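Putative lipoprotein YerB (Bacillus subtilis, PDB 2PSB) is a putative membrane-anchored lipoprotein of unknown function that interacts with the PcrA protein, an interaction not essential for viability or repair of UV lesions. Local coordinates at residues A[33-38]-A[69-74]; A[53-58]-A[65-70]; A[80-85]-A[143-148]; A[99-104]-A[129-134]; A[29-34]-A[95-100]. All coordinates share one frame; numbering follows the deposited sequence.

Interaction 1 (A[33-38]-A[69-74]); sequences VAVVVN and AIFQSQ
The ring of F71 lies against V35 and turns one edge to the carbonyl oxygen of V33. CD1 of F71 comes within 3.4 Å of V33 O, near the ring plane, while CE1 meets CG2 of V35 at 3.8 Å. A first torsion of -52° sets CG of F71 beside its backbone N and swings the ring back over the neighbouring strand. On the same face, CG2 of V37 approaches CB of A69 at 4.3 Å, the small alanine admitting the branched valine. On the other face A34 sits opposite I70, CB to CG1 at 4.1 Å. Behind them stands an antiparallel pairing: V33 with F71 and V35 with A69 are hydrogen-bonded pairs, and F71 N donates to V33 O at 2.8 Å, with an N-H...O angle of 175°. A34 with I70 lies between them, non-hydrogen-bonded. Were F71 exchanged for an alanine, CG2 of V35 would probably lose its aromatic neighbour and a gap would open beside V33. A34 bonds I99 and V101 of strand 99-102 through its backbone, so strand 33-37 has a strand on either side. Beta-branched and small apolar residues suit it: the backbone spends its polarity on near-straight bonds, buried under hydrocarbon.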
# COMPACT_ATOMS: atom_id res chain seq x y z
N VAL A 33 -1.76 -0.78 11.05
CA VAL A 33 -1.47 -2.17 10.70
C VAL A 33 -1.17 -2.16 9.20
O VAL A 33 -2.02 -1.78 8.39
CB VAL A 33 -2.68 -3.11 11.01
CG1 VAL A 33 -2.39 -4.53 10.54
CG2 VAL A 33 -2.96 -3.12 12.52
N ALA A 34 0.05 -2.55 8.84
CA ALA A 34 0.50 -2.60 7.44
C ALA A 34 0.60 -4.05 6.96
O ALA A 34 1.44 -4.80 7.43
CB ALA A 34 1.87 -1.92 7.30
N VAL A 35 -0.26 -4.42 6.01
CA VAL A 35 -0.27 -5.78 5.50
C VAL A 35 0.28 -5.90 4.08
O VAL A 35 -0.09 -5.13 3.18
CB VAL A 35 -1.71 -6.35 5.49
CG1 VAL A 35 -1.67 -7.83 5.18
CG2 VAL A 35 -2.41 -6.08 6.81
N VAL A 36 1.18 -6.85 3.87
CA VAL A 36 1.72 -7.09 2.54
C VAL A 36 0.67 -7.91 1.81
O VAL A 36 0.39 -9.04 2.19
CB VAL A 36 3.01 -7.89 2.57
CG1 VAL A 36 3.35 -8.36 1.16
CG2 VAL A 36 4.13 -7.04 3.14
N VAL A 37 0.09 -7.34 0.76
CA VAL A 37 -0.97 -8.02 0.03
C VAL A 37 -0.59 -8.46 -1.39
O VAL A 37 -0.12 -7.66 -2.22
CB VAL A 37 -2.24 -7.15 -0.01
CG1 VAL A 37 -3.34 -7.84 -0.81
CG2 VAL A 37 -2.73 -6.88 1.41
N ASN A 38 -0.82 -9.74 -1.63
CA ASN A 38 -0.57 -10.43 -2.90
C ASN A 38 -1.28 -9.71 -4.06
O ASN A 38 -2.48 -9.45 -4.00
CB ASN A 38 -1.13 -11.86 -2.76
CG ASN A 38 -0.55 -12.85 -3.77
OD1 ASN A 38 -0.69 -14.06 -3.59
ND2 ASN A 38 0.10 -12.35 -4.81
N ALA A 69 -0.88 -2.53 2.29
CA ALA A 69 -2.13 -1.85 2.64
C ALA A 69 -2.05 -1.44 4.10
O ALA A 69 -1.98 -2.28 5.00
CB ALA A 69 -3.32 -2.78 2.40
N ILE A 70 -2.07 -0.13 4.31
CA ILE A 70 -1.96 0.43 5.65
C ILE A 70 -3.33 0.84 6.18
O ILE A 70 -3.98 1.74 5.62
CB ILE A 70 -0.99 1.63 5.65
CG1 ILE A 70 0.35 1.18 5.06
CG2 ILE A 70 -0.84 2.22 7.05
CD1 ILE A 70 1.43 2.24 5.13
N PHE A 71 -3.75 0.16 7.24
CA PHE A 71 -5.03 0.40 7.90
C PHE A 71 -4.81 1.14 9.22
O PHE A 71 -3.83 0.88 9.93
CB PHE A 71 -5.74 -0.92 8.23
CG PHE A 71 -5.88 -1.85 7.06
CD1 PHE A 71 -4.81 -2.65 6.66
CD2 PHE A 71 -7.08 -1.93 6.37
CE1 PHE A 71 -4.95 -3.52 5.60
CE2 PHE A 71 -7.23 -2.80 5.31
CZ PHE A 71 -6.16 -3.60 4.91
N GLN A 72 -5.71 2.06 9.53
CA GLN A 72 -5.64 2.83 10.76
C GLN A 72 -7.03 3.34 11.12
O GLN A 72 -7.54 3.04 12.19
CB GLN A 72 -4.67 4.00 10.61
CG GLN A 72 -4.29 4.70 11.91
CD GLN A 72 -5.45 5.45 12.56
OE1 GLN A 72 -6.18 6.19 11.89
NE2 GLN A 72 -5.60 5.28 13.86
N SER A 73 -7.65 4.10 10.21
CA SER A 73 -8.98 4.66 10.47
C SER A 73 -10.08 3.63 10.30
O SER A 73 -11.21 3.83 10.75
CB SER A 73 -9.29 5.82 9.52
OG SER A 73 -9.79 5.30 8.29
N GLN A 74 -9.75 2.54 9.62
CA GLN A 74 -10.70 1.46 9.37
C GLN A 74 -9.98 0.14 9.39
O GLN A 74 -9.04 -0.08 8.62
CB GLN A 74 -11.38 1.61 8.01
CG GLN A 74 -12.37 2.74 7.88
CD GLN A 74 -13.13 2.67 6.57
OE1 GLN A 74 -12.54 2.62 5.49
NE2 GLN A 74 -14.46 2.64 6.66

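Interaction 2 (A[53-58]-A[65-70])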
# COMPACT_ATOMS: atom_id res chain seq x y z
N ASP A 53 -6.34 2.98 4.47
CA ASP A 53 -6.19 4.41 4.28
C ASP A 53 -5.17 4.70 3.17
O ASP A 53 -5.36 5.60 2.36
CB ASP A 53 -5.76 5.09 5.58
CG ASP A 53 -6.74 4.85 6.73
OD1 ASP A 53 -7.93 4.65 6.46
OD2 ASP A 53 -6.32 4.89 7.90
N ILE A 54 -4.10 3.90 3.15
CA ILE A 54 -3.03 4.04 2.17
C ILE A 54 -2.66 2.67 1.64
O ILE A 54 -2.51 1.72 2.40
CB ILE A 54 -1.75 4.63 2.79
CG1 ILE A 54 -2.04 5.95 3.48
CG2 ILE A 54 -0.68 4.80 1.70
CD1 ILE A 54 -0.97 6.35 4.46
N VAL A 55 -2.50 2.59 0.33
CA VAL A 55 -2.10 1.35 -0.31
C VAL A 55 -0.92 1.69 -1.21
O VAL A 55 -0.98 2.64 -1.99
CB VAL A 55 -3.23 0.74 -1.15
CG1 VAL A 55 -2.68 -0.46 -1.94
CG2 VAL A 55 -4.38 0.28 -0.22
N ILE A 56 0.16 0.92 -1.09
CA ILE A 56 1.35 1.16 -1.90
C ILE A 56 1.66 -0.04 -2.79
O ILE A 56 1.78 -1.17 -2.32
CB ILE A 56 2.58 1.50 -1.03
CG1 ILE A 56 2.24 2.70 -0.13
CG2 ILE A 56 3.78 1.87 -1.91
CD1 ILE A 56 2.21 2.40 1.34
N GLU A 57 1.76 0.21 -4.08
CA GLU A 57 2.05 -0.83 -5.05
C GLU A 57 3.47 -0.65 -5.56
O GLU A 57 3.91 0.46 -5.83
CB GLU A 57 1.04 -0.76 -6.21
CG GLU A 57 1.28 -1.76 -7.35
CD GLU A 57 0.20 -1.68 -8.42
OE1 GLU A 57 0.10 -2.64 -9.22
OE2 GLU A 57 -0.54 -0.67 -8.48
N ALA A 58 4.19 -1.76 -5.67
CA ALA A 58 5.57 -1.72 -6.16
C ALA A 58 5.94 -3.09 -6.70
O ALA A 58 5.30 -4.10 -6.37
CB ALA A 58 6.54 -1.31 -5.03
N THR A 65 3.59 -6.95 -9.35
CA THR A 65 3.62 -5.96 -8.28
C THR A 65 2.95 -6.51 -7.04
O THR A 65 2.21 -7.50 -7.09
CB THR A 65 2.89 -4.67 -8.66
OG1 THR A 65 1.54 -4.98 -8.99
CG2 THR A 65 3.57 -3.99 -9.83
N ARG A 66 3.19 -5.85 -5.92
CA ARG A 66 2.63 -6.27 -4.65
C ARG A 66 2.24 -5.03 -3.86
O ARG A 66 2.85 -3.97 -4.03
CB ARG A 66 3.66 -7.10 -3.88
CG ARG A 66 3.18 -7.63 -2.55
CD ARG A 66 3.56 -9.09 -2.40
NE ARG A 66 4.99 -9.27 -2.59
CZ ARG A 66 5.55 -10.39 -3.06
NH1 ARG A 66 6.86 -10.47 -3.19
NH2 ARG A 66 4.79 -11.42 -3.41
N PHE A 67 1.25 -5.18 -2.99
CA PHE A 67 0.74 -4.07 -2.19
C PHE A 67 1.14 -4.10 -0.72
O PHE A 67 1.45 -5.15 -0.14
CB PHE A 67 -0.80 -4.09 -2.18
CG PHE A 67 -1.44 -4.10 -3.54
CD1 PHE A 67 -2.72 -4.63 -3.70
CD2 PHE A 67 -0.78 -3.58 -4.65
CE1 PHE A 67 -3.34 -4.65 -4.95
CE2 PHE A 67 -1.39 -3.60 -5.90
CZ PHE A 67 -2.67 -4.14 -6.06
N LEU A 68 1.12 -2.91 -0.12
CA LEU A 68 1.33 -2.74 1.31
C LEU A 68 0.08 -1.92 1.60
O LEU A 68 -0.04 -0.78 1.15
CB LEU A 68 2.57 -1.91 1.66
CG LEU A 68 2.72 -1.75 3.18
CD1 LEU A 68 3.03 -3.13 3.83
CD2 LEU A 68 3.82 -0.76 3.50
N ALA A 69 -0.88 -2.53 2.29
CA ALA A 69 -2.13 -1.85 2.64
C ALA A 69 -2.05 -1.44 4.10
O ALA A 69 -1.98 -2.28 5.00
CB ALA A 69 -3.32 -2.78 2.40
N ILE A 70 -2.07 -0.13 4.31
CA ILE A 70 -1.96 0.43 5.65
C ILE A 70 -3.33 0.84 6.18
O ILE A 70 -3.98 1.74 5.62
CB ILE A 70 -0.99 1.63 5.65
CG1 ILE A 70 0.35 1.18 5.06
CG2 ILE A 70 -0.84 2.22 7.05
CD1 ILE A 70 1.43 2.24 5.13
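E57 and F67 lie side by side, the glutamate running along the ring's rim. CG of E57 is anti to its backbone N (chi1 177°), the chain beyond extended, which carries the carboxylate to T65. That CG sits in the ring plane at the edge, 3.6 Å from CE2 of F67, and the carboxylate and ring planes are 88° apart. OE1 of E57 takes a 2.8 Å bond from OG1 of T65 on its anti lone pair; N39 also bonds that hydroxyl, and R210 pairs with OE2. A leucine in place of E57 is likely to leave R210 without this counter-charge and the T65 hydroxyl without its carboxylate acceptor. Along the same face V55 fills the dip between F67 and A69: CG1 touches CB of F67 at 4.1 Å, CG2 the CB of A69. This is a beta hairpin, strands 54-59 and 65-71, with a classic bulge where D53 and I54 both face I70, whose O accepts from both nitrogens. On the opposite face I56 is the bump, its CD1 touching two facing side chains, 3.9 Å from CD1 of I70 and 4.2 Å from CD2 of L68. L92 of helix 87-94 presses on I56 and L68.

Interaction 3 (A[80-85]-A[143-148])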
# COMPACT_ATOMS: atom_id res chain seq x y z
N GLY A 80 -6.25 -10.03 2.71
CA GLY A 80 -5.34 -10.89 1.99
C GLY A 80 -5.67 -10.95 0.52
O GLY A 80 -6.46 -10.13 0.04
N PRO A 81 -5.10 -11.91 -0.23
CA PRO A 81 -4.15 -12.89 0.31
C PRO A 81 -2.86 -12.22 0.77
O PRO A 81 -2.43 -11.21 0.21
CB PRO A 81 -3.91 -13.84 -0.87
CG PRO A 81 -5.15 -13.67 -1.72
CD PRO A 81 -5.42 -12.20 -1.64
N VAL A 82 -2.24 -12.79 1.80
CA VAL A 82 -0.99 -12.24 2.32
C VAL A 82 0.17 -12.80 1.54
O VAL A 82 0.13 -13.94 1.08
CB VAL A 82 -0.83 -12.58 3.81
CG1 VAL A 82 0.31 -11.77 4.42
CG2 VAL A 82 -2.13 -12.30 4.53
N ARG A 83 1.22 -12.00 1.39
CA ARG A 83 2.39 -12.41 0.64
C ARG A 83 3.70 -12.05 1.32
O ARG A 83 3.73 -11.46 2.39
CB ARG A 83 2.36 -11.76 -0.76
CG ARG A 83 2.11 -12.72 -1.90
CD ARG A 83 3.24 -13.72 -2.03
NE ARG A 83 3.08 -14.61 -3.17
CZ ARG A 83 4.02 -15.47 -3.57
NH1 ARG A 83 5.17 -15.53 -2.92
NH2 ARG A 83 3.81 -16.25 -4.62
N SER A 84 4.79 -12.43 0.66
CA SER A 84 6.15 -12.20 1.14
C SER A 84 6.54 -10.75 1.36
O SER A 84 6.11 -9.87 0.63
CB SER A 84 7.15 -12.84 0.18
OG SER A 84 7.03 -14.24 0.21
N ALA A 85 7.40 -10.53 2.35
CA ALA A 85 7.86 -9.19 2.67
C ALA A 85 9.15 -8.85 1.92
O ALA A 85 9.96 -9.73 1.62
CB ALA A 85 8.10 -9.07 4.17
N SER A 143 -3.65 -17.51 1.27
CA SER A 143 -3.31 -17.19 2.66
C SER A 143 -3.90 -15.87 3.21
O SER A 143 -3.53 -14.78 2.76
CB SER A 143 -1.78 -17.19 2.79
OG SER A 143 -1.39 -16.74 4.07
N TYR A 144 -4.80 -15.99 4.18
CA TYR A 144 -5.44 -14.83 4.79
C TYR A 144 -5.36 -14.79 6.32
O TYR A 144 -5.01 -15.77 6.97
CB TYR A 144 -6.93 -14.79 4.47
CG TYR A 144 -7.28 -14.71 3.00
CD1 TYR A 144 -7.23 -15.85 2.19
CD2 TYR A 144 -7.65 -13.50 2.42
CE1 TYR A 144 -7.53 -15.78 0.84
CE2 TYR A 144 -7.96 -13.41 1.07
CZ TYR A 144 -7.89 -14.56 0.28
OH TYR A 144 -8.17 -14.47 -1.06
N THR A 145 -5.69 -13.62 6.87
CA THR A 145 -5.78 -13.42 8.31
C THR A 145 -6.89 -12.39 8.50
O THR A 145 -7.58 -12.06 7.54
CB THR A 145 -4.49 -12.89 8.95
OG1 THR A 145 -4.69 -12.81 10.36
CG2 THR A 145 -4.14 -11.51 8.42
N SER A 146 -7.05 -11.89 9.72
CA SER A 146 -8.09 -10.91 10.02
C SER A 146 -7.60 -9.97 11.10
O SER A 146 -6.67 -10.30 11.82
CB SER A 146 -9.36 -11.63 10.50
OG SER A 146 -9.16 -12.21 11.78
N TYR A 147 -8.23 -8.81 11.22
CA TYR A 147 -7.81 -7.87 12.26
C TYR A 147 -7.95 -8.52 13.63
O TYR A 147 -7.13 -8.31 14.51
CB TYR A 147 -8.63 -6.58 12.21
CG TYR A 147 -8.22 -5.59 13.29
CD1 TYR A 147 -6.88 -5.28 13.49
CD2 TYR A 147 -9.17 -4.96 14.10
CE1 TYR A 147 -6.48 -4.38 14.46
CE2 TYR A 147 -8.78 -4.04 15.09
CZ TYR A 147 -7.42 -3.76 15.25
OH TYR A 147 -6.98 -2.84 16.19
N ASP A 148 -9.00 -9.31 13.81
CA ASP A 148 -9.21 -10.00 15.08
C ASP A 148 -8.05 -10.95 15.37
O ASP A 148 -7.54 -10.99 16.48
CB ASP A 148 -10.53 -10.79 15.05
CG ASP A 148 -10.96 -11.25 16.43
OD1 ASP A 148 -11.39 -10.40 17.24
OD2 ASP A 148 -10.85 -12.47 16.72
O HOH W 1 -1.28 -15.53 -0.32
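Y144 lays its ring alongside P81, and V82 hangs from the same strand end by a short backbone bond. CA of P81 stands over one face of the Y144 ring, 4.1 Å from its centroid and 17° from the normal, a CH-pi contact displaced toward the rim. The proline ring follows the tyrosine outward, and its CG rests 3.5 Å from CZ of Y144. A cis peptide bond precedes P81, a geometry proline tolerates better than other residues, and it is here that the chain turns across the aromatic ring. G80 makes the approach possible: a side chain there would run into CD2 of Y144, and its backbone angles themselves call for glycine. The contact lies at the edge of the small antiparallel sheet of strands 78-79, 143-146 and 132-133, whose first strand ends just before G80. In the loop that follows, V82 N donates to S143 O at 2.6 Å, with an N-H...O angle of 168°. With CG1 anti to the backbone N (chi1 -169°), V82 turns CG2 back to S143 O, 3.4 Å away, and more loosely toward CG2 of T145. S143 keeps its hydroxyl for ND1 of H103, while T145 gives OG1 to L130 O, each small polar residue thereby tying strand 143-146 to a different neighbour. A water donates to V82 O and is held only weakly by S143 N.

Interaction 4 (A[99-104]-A[129-134])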
# COMPACT_ATOMS: atom_id res chain seq x y z
N ILE A 99 2.36 -2.26 12.74
CA ILE A 99 2.53 -3.68 12.99
C ILE A 99 2.61 -4.23 11.57
O ILE A 99 1.69 -4.04 10.77
CB ILE A 99 1.31 -4.26 13.72
CG1 ILE A 99 1.33 -3.79 15.18
CG2 ILE A 99 1.30 -5.78 13.62
CD1 ILE A 99 0.02 -4.00 15.92
N PHE A 100 3.73 -4.88 11.26
CA PHE A 100 4.00 -5.43 9.94
C PHE A 100 3.51 -6.86 9.76
O PHE A 100 4.06 -7.79 10.35
CB PHE A 100 5.51 -5.37 9.68
CG PHE A 100 5.89 -5.61 8.26
CD1 PHE A 100 5.52 -4.70 7.26
CD2 PHE A 100 6.67 -6.71 7.91
CE1 PHE A 100 5.91 -4.89 5.93
CE2 PHE A 100 7.07 -6.91 6.57
CZ PHE A 100 6.69 -5.99 5.58
N VAL A 101 2.48 -7.03 8.94
CA VAL A 101 1.93 -8.35 8.70
C VAL A 101 2.35 -8.83 7.32
O VAL A 101 2.28 -8.08 6.34
CB VAL A 101 0.40 -8.33 8.81
CG1 VAL A 101 -0.16 -9.75 8.69
CG2 VAL A 101 0.01 -7.72 10.14
N HIS A 102 2.79 -10.08 7.24
CA HIS A 102 3.24 -10.65 5.98
C HIS A 102 3.23 -12.17 6.00
O HIS A 102 2.64 -12.80 6.89
CB HIS A 102 4.66 -10.18 5.66
CG HIS A 102 5.67 -10.60 6.68
ND1 HIS A 102 5.59 -10.23 8.01
CD2 HIS A 102 6.78 -11.37 6.57
CE1 HIS A 102 6.60 -10.75 8.67
NE2 HIS A 102 7.34 -11.44 7.82
N HIS A 103 3.89 -12.77 5.02
CA HIS A 103 3.96 -14.22 4.93
C HIS A 103 5.12 -14.61 4.04
O HIS A 103 5.01 -14.66 2.81
CB HIS A 103 2.65 -14.78 4.38
CG HIS A 103 2.46 -16.24 4.67
ND1 HIS A 103 1.24 -16.87 4.51
CD2 HIS A 103 3.31 -17.18 5.14
CE1 HIS A 103 1.36 -18.14 4.88
NE2 HIS A 103 2.61 -18.35 5.26
N GLY A 104 6.25 -14.90 4.69
CA GLY A 104 7.45 -15.25 3.96
C GLY A 104 8.25 -13.98 3.82
O GLY A 104 7.79 -12.91 4.24
N SER A 129 -3.30 -21.17 12.37
CA SER A 129 -4.05 -20.61 13.48
C SER A 129 -4.53 -19.19 13.20
O SER A 129 -5.66 -18.99 12.75
CB SER A 129 -3.22 -20.65 14.78
OG SER A 129 -1.91 -20.15 14.61
N LEU A 130 -3.67 -18.21 13.43
CA LEU A 130 -4.02 -16.81 13.21
C LEU A 130 -4.03 -16.45 11.71
O LEU A 130 -4.55 -15.41 11.32
CB LEU A 130 -3.07 -15.92 14.01
CG LEU A 130 -3.05 -16.30 15.49
CD1 LEU A 130 -2.25 -15.28 16.27
CD2 LEU A 130 -4.47 -16.36 16.05
N PHE A 131 -3.47 -17.34 10.90
CA PHE A 131 -3.44 -17.22 9.45
C PHE A 131 -4.20 -18.46 8.95
O PHE A 131 -3.98 -19.57 9.46
CB PHE A 131 -2.00 -17.30 8.91
CG PHE A 131 -1.36 -15.96 8.66
CD1 PHE A 131 -0.97 -15.14 9.72
CD2 PHE A 131 -1.10 -15.54 7.36
CE1 PHE A 131 -0.33 -13.92 9.49
CE2 PHE A 131 -0.46 -14.32 7.12
CZ PHE A 131 -0.08 -13.51 8.18
N TRP A 132 -5.08 -18.31 7.97
CA TRP A 132 -5.81 -19.46 7.45
C TRP A 132 -5.64 -19.60 5.95
O TRP A 132 -5.15 -18.69 5.27
CB TRP A 132 -7.29 -19.39 7.83
CG TRP A 132 -8.11 -18.36 7.09
CD1 TRP A 132 -8.72 -18.51 5.88
CD2 TRP A 132 -8.49 -17.07 7.58
NE1 TRP A 132 -9.47 -17.40 5.58
CE2 TRP A 132 -9.34 -16.50 6.61
CE3 TRP A 132 -8.19 -16.35 8.73
CZ2 TRP A 132 -9.91 -15.23 6.77
CZ3 TRP A 132 -8.75 -15.09 8.90
CH2 TRP A 132 -9.60 -14.54 7.92
N ARG A 133 -6.04 -20.77 5.44
CA ARG A 133 -5.95 -21.09 4.01
C ARG A 133 -7.34 -21.15 3.37
O ARG A 133 -8.18 -21.95 3.77
CB ARG A 133 -5.25 -22.44 3.82
CG ARG A 133 -3.78 -22.39 3.40
CD ARG A 133 -3.00 -21.44 4.25
NE ARG A 133 -1.54 -21.64 4.23
CZ ARG A 133 -0.75 -21.45 3.18
NH1 ARG A 133 -1.24 -21.07 2.00
NH2 ARG A 133 0.56 -21.61 3.32
N ALA A 134 -7.56 -20.32 2.37
CA ALA A 134 -8.83 -20.29 1.67
C ALA A 134 -8.98 -21.54 0.78
O ALA A 134 -8.01 -21.96 0.13
CB ALA A 134 -8.93 -19.03 0.83
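F131 reaches across to the end of strand 99-102, and its ring meets three successive residues there. The bond from CA to CB already points at that strand, and a first torsion of -96°, off the usual staggered positions, carries the ring toward the imidazole of H103. CD2 of F131 is the first ring atom to touch, 3.9 Å from ND1 of H103. CE2 continues along the same imidazole, 4.0 Å from ND1, and also nears H102 O. On the other side of the ring CE1 approaches that carbonyl more distantly. At the tip, CZ of F131 lies 3.1 Å from H102 O and 3.8 Å from CG1 of V101, whose apolar branch suits the ring's end. The two rings form a T-shaped pair: F131 offers its edge to the face of H103, with centroids 5.3 Å apart and planes at 72°.

H103, tied to S143 through ND1, presents its imidazole to the aromatic edge in a fixed position. R133 brings its guanidinium over from the small sheet, and CE1 of H103 lies over one face of it, 3.9 Å from NH2. The arginine chain bends at chi2 (48°), and D127 anchors its NE in a salt bridge, which probably steadies the charge beside the histidine. M121 and V82 also touch F131. The result is a mixed aromatic and polar junction, in which a phenylalanine beside strand 132-133 joins the end of parallel strand 99-102 to the three-stranded antiparallel sheet containing strand 132-133.

Interaction 5 (A[29-34]-A[95-100])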
# COMPACT_ATOMS: atom_id res chain seq x y z
N GLU A 29 -6.08 6.42 18.74
CA GLU A 29 -4.98 5.70 19.36
C GLU A 29 -4.73 4.33 18.75
O GLU A 29 -3.84 3.62 19.18
CB GLU A 29 -5.23 5.57 20.86
CG GLU A 29 -5.07 6.88 21.60
CD GLU A 29 -5.68 6.83 22.98
OE1 GLU A 29 -6.92 6.93 23.10
OE2 GLU A 29 -4.92 6.67 23.96
N ARG A 30 -5.53 3.97 17.75
CA ARG A 30 -5.36 2.68 17.11
C ARG A 30 -4.09 2.66 16.26
O ARG A 30 -3.95 3.40 15.29
CB ARG A 30 -6.57 2.35 16.24
CG ARG A 30 -6.58 0.91 15.76
CD ARG A 30 -7.98 0.50 15.36
NE ARG A 30 -8.51 1.39 14.34
CZ ARG A 30 -9.78 1.42 13.97
NH1 ARG A 30 -10.66 0.60 14.54
NH2 ARG A 30 -10.18 2.27 13.04
N ARG A 31 -3.15 1.81 16.66
CA ARG A 31 -1.88 1.68 15.95
C ARG A 31 -2.09 1.18 14.52
O ARG A 31 -2.89 0.29 14.27
CB ARG A 31 -0.97 0.71 16.69
CG ARG A 31 0.40 0.60 16.11
CD ARG A 31 1.29 -0.27 16.95
NE ARG A 31 2.64 -0.35 16.41
CZ ARG A 31 3.59 -1.13 16.89
NH1 ARG A 31 3.33 -1.92 17.92
NH2 ARG A 31 4.80 -1.14 16.34
N PRO A 32 -1.35 1.77 13.56
CA PRO A 32 -1.47 1.35 12.16
C PRO A 32 -1.07 -0.11 11.97
O PRO A 32 -0.16 -0.61 12.64
CB PRO A 32 -0.51 2.30 11.43
CG PRO A 32 -0.56 3.54 12.28
CD PRO A 32 -0.49 2.95 13.67
N VAL A 33 -1.76 -0.78 11.05
CA VAL A 33 -1.47 -2.17 10.70
C VAL A 33 -1.17 -2.16 9.20
O VAL A 33 -2.02 -1.78 8.39
CB VAL A 33 -2.68 -3.11 11.01
CG1 VAL A 33 -2.39 -4.53 10.54
CG2 VAL A 33 -2.96 -3.12 12.52
N ALA A 34 0.05 -2.55 8.84
CA ALA A 34 0.50 -2.60 7.44
C ALA A 34 0.60 -4.05 6.96
O ALA A 34 1.44 -4.80 7.43
CB ALA A 34 1.87 -1.92 7.30
N GLY A 95 7.20 3.94 8.22
CA GLY A 95 6.89 5.35 8.16
C GLY A 95 5.80 5.68 9.16
O GLY A 95 5.60 6.84 9.51
N PHE A 96 5.09 4.64 9.62
CA PHE A 96 4.02 4.79 10.58
C PHE A 96 4.19 3.86 11.79
O PHE A 96 3.27 3.72 12.59
CB PHE A 96 2.67 4.51 9.90
CG PHE A 96 2.50 5.23 8.59
CD1 PHE A 96 3.06 4.73 7.42
CD2 PHE A 96 1.81 6.44 8.54
CE1 PHE A 96 2.95 5.43 6.21
CE2 PHE A 96 1.70 7.14 7.33
CZ PHE A 96 2.27 6.64 6.18
N ASP A 97 5.36 3.24 11.89
CA ASP A 97 5.68 2.32 12.99
C ASP A 97 4.56 1.29 13.14
O ASP A 97 4.18 0.89 14.24
CB ASP A 97 5.87 3.11 14.30
CG ASP A 97 6.45 2.26 15.43
OD1 ASP A 97 7.44 1.54 15.17
OD2 ASP A 97 5.92 2.32 16.56
N SER A 98 4.04 0.87 12.00
CA SER A 98 2.94 -0.07 11.96
C SER A 98 3.33 -1.51 12.25
O SER A 98 4.48 -1.91 12.06
CB SER A 98 2.25 -0.05 10.59
OG SER A 98 2.84 0.91 9.71
N ILE A 99 2.36 -2.26 12.74
CA ILE A 99 2.53 -3.68 12.99
C ILE A 99 2.61 -4.23 11.57
O ILE A 99 1.69 -4.04 10.77
CB ILE A 99 1.31 -4.26 13.72
CG1 ILE A 99 1.33 -3.79 15.18
CG2 ILE A 99 1.30 -5.78 13.62
CD1 ILE A 99 0.02 -4.00 15.92
N PHE A 100 3.73 -4.88 11.26
CA PHE A 100 4.00 -5.43 9.94
C PHE A 100 3.51 -6.86 9.76
O PHE A 100 4.06 -7.79 10.35
CB PHE A 100 5.51 -5.37 9.68
CG PHE A 100 5.89 -5.61 8.26
CD1 PHE A 100 5.52 -4.70 7.26
CD2 PHE A 100 6.67 -6.71 7.91
CE1 PHE A 100 5.91 -4.89 5.93
CE2 PHE A 100 7.07 -6.91 6.57
CZ PHE A 100 6.69 -5.99 5.58
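The carbonyl oxygen of D97 is gripped by two nitrogens of R31, NE at 2.9 Å and NH2 at 3.0 Å. The grip is side-on, with D97 O lying in the guanidinium plane, but only NE comes nearly in line with the C=O bond; NH2 stands above the carbonyl plane. The arginine chain is extended from CG to NE, which carries the guanidinium past the strand end to this carbonyl. Its NH2 also lies 3.6 Å from OD2 of D97, a long salt bridge of charges alone, since the oxygen sits well out of the guanidinium plane. D119 gives the same NH2 a second acidic partner, and K160 O receives NH1. Over one face of the guanidinium lies CG1 of I99, 3.9 Å from NH1, so that a flat cation rests on hydrocarbon while its edge is spent on oxygen.

P32 packs where the loop becomes strand. Its CB meets CB of S98 at 3.7 Å, and CG touches CB of F96 with the two side chains crossing at about a right angle. Having no N-H to offer, the proline uses its carbonyl, which accepts from I99 N; A34 N then donates to I99 O at 2.9 Å. These bonds open a parallel pairing, V33 beside I99 and A34 beside F100. A34 is small enough for S98 to come close, CB to CB, and OG of S98 turns to S93 O near the end of helix 87-94. That helix packs on A34 and F100, while strand 65-71 borders strand 33-37 on the side away from strand 99-102.

Overall arrangement
From the N terminus, strand 33-37 enters two contacts. Interaction 1 closes the loop that returns as strand 65-71, and within that loop strand 54-59 forms the hairpin of interaction 2, ending on the same strand. Interaction 5 starts earlier, at 29-34, and closes a longer loop at 95-100, with interaction 2 nested inside it. Together these three set strands 54-59, 65-71, 33-37 and 99-102 side by side. Interaction 3 runs from 80-85 to 143-148, so its segments alternate with those of interaction 5 and the two cross; interaction 4 begins on the stretch where interaction 5 ends and nests inside interaction 3. This last pair ties the small sheet to the end of strand 99-102.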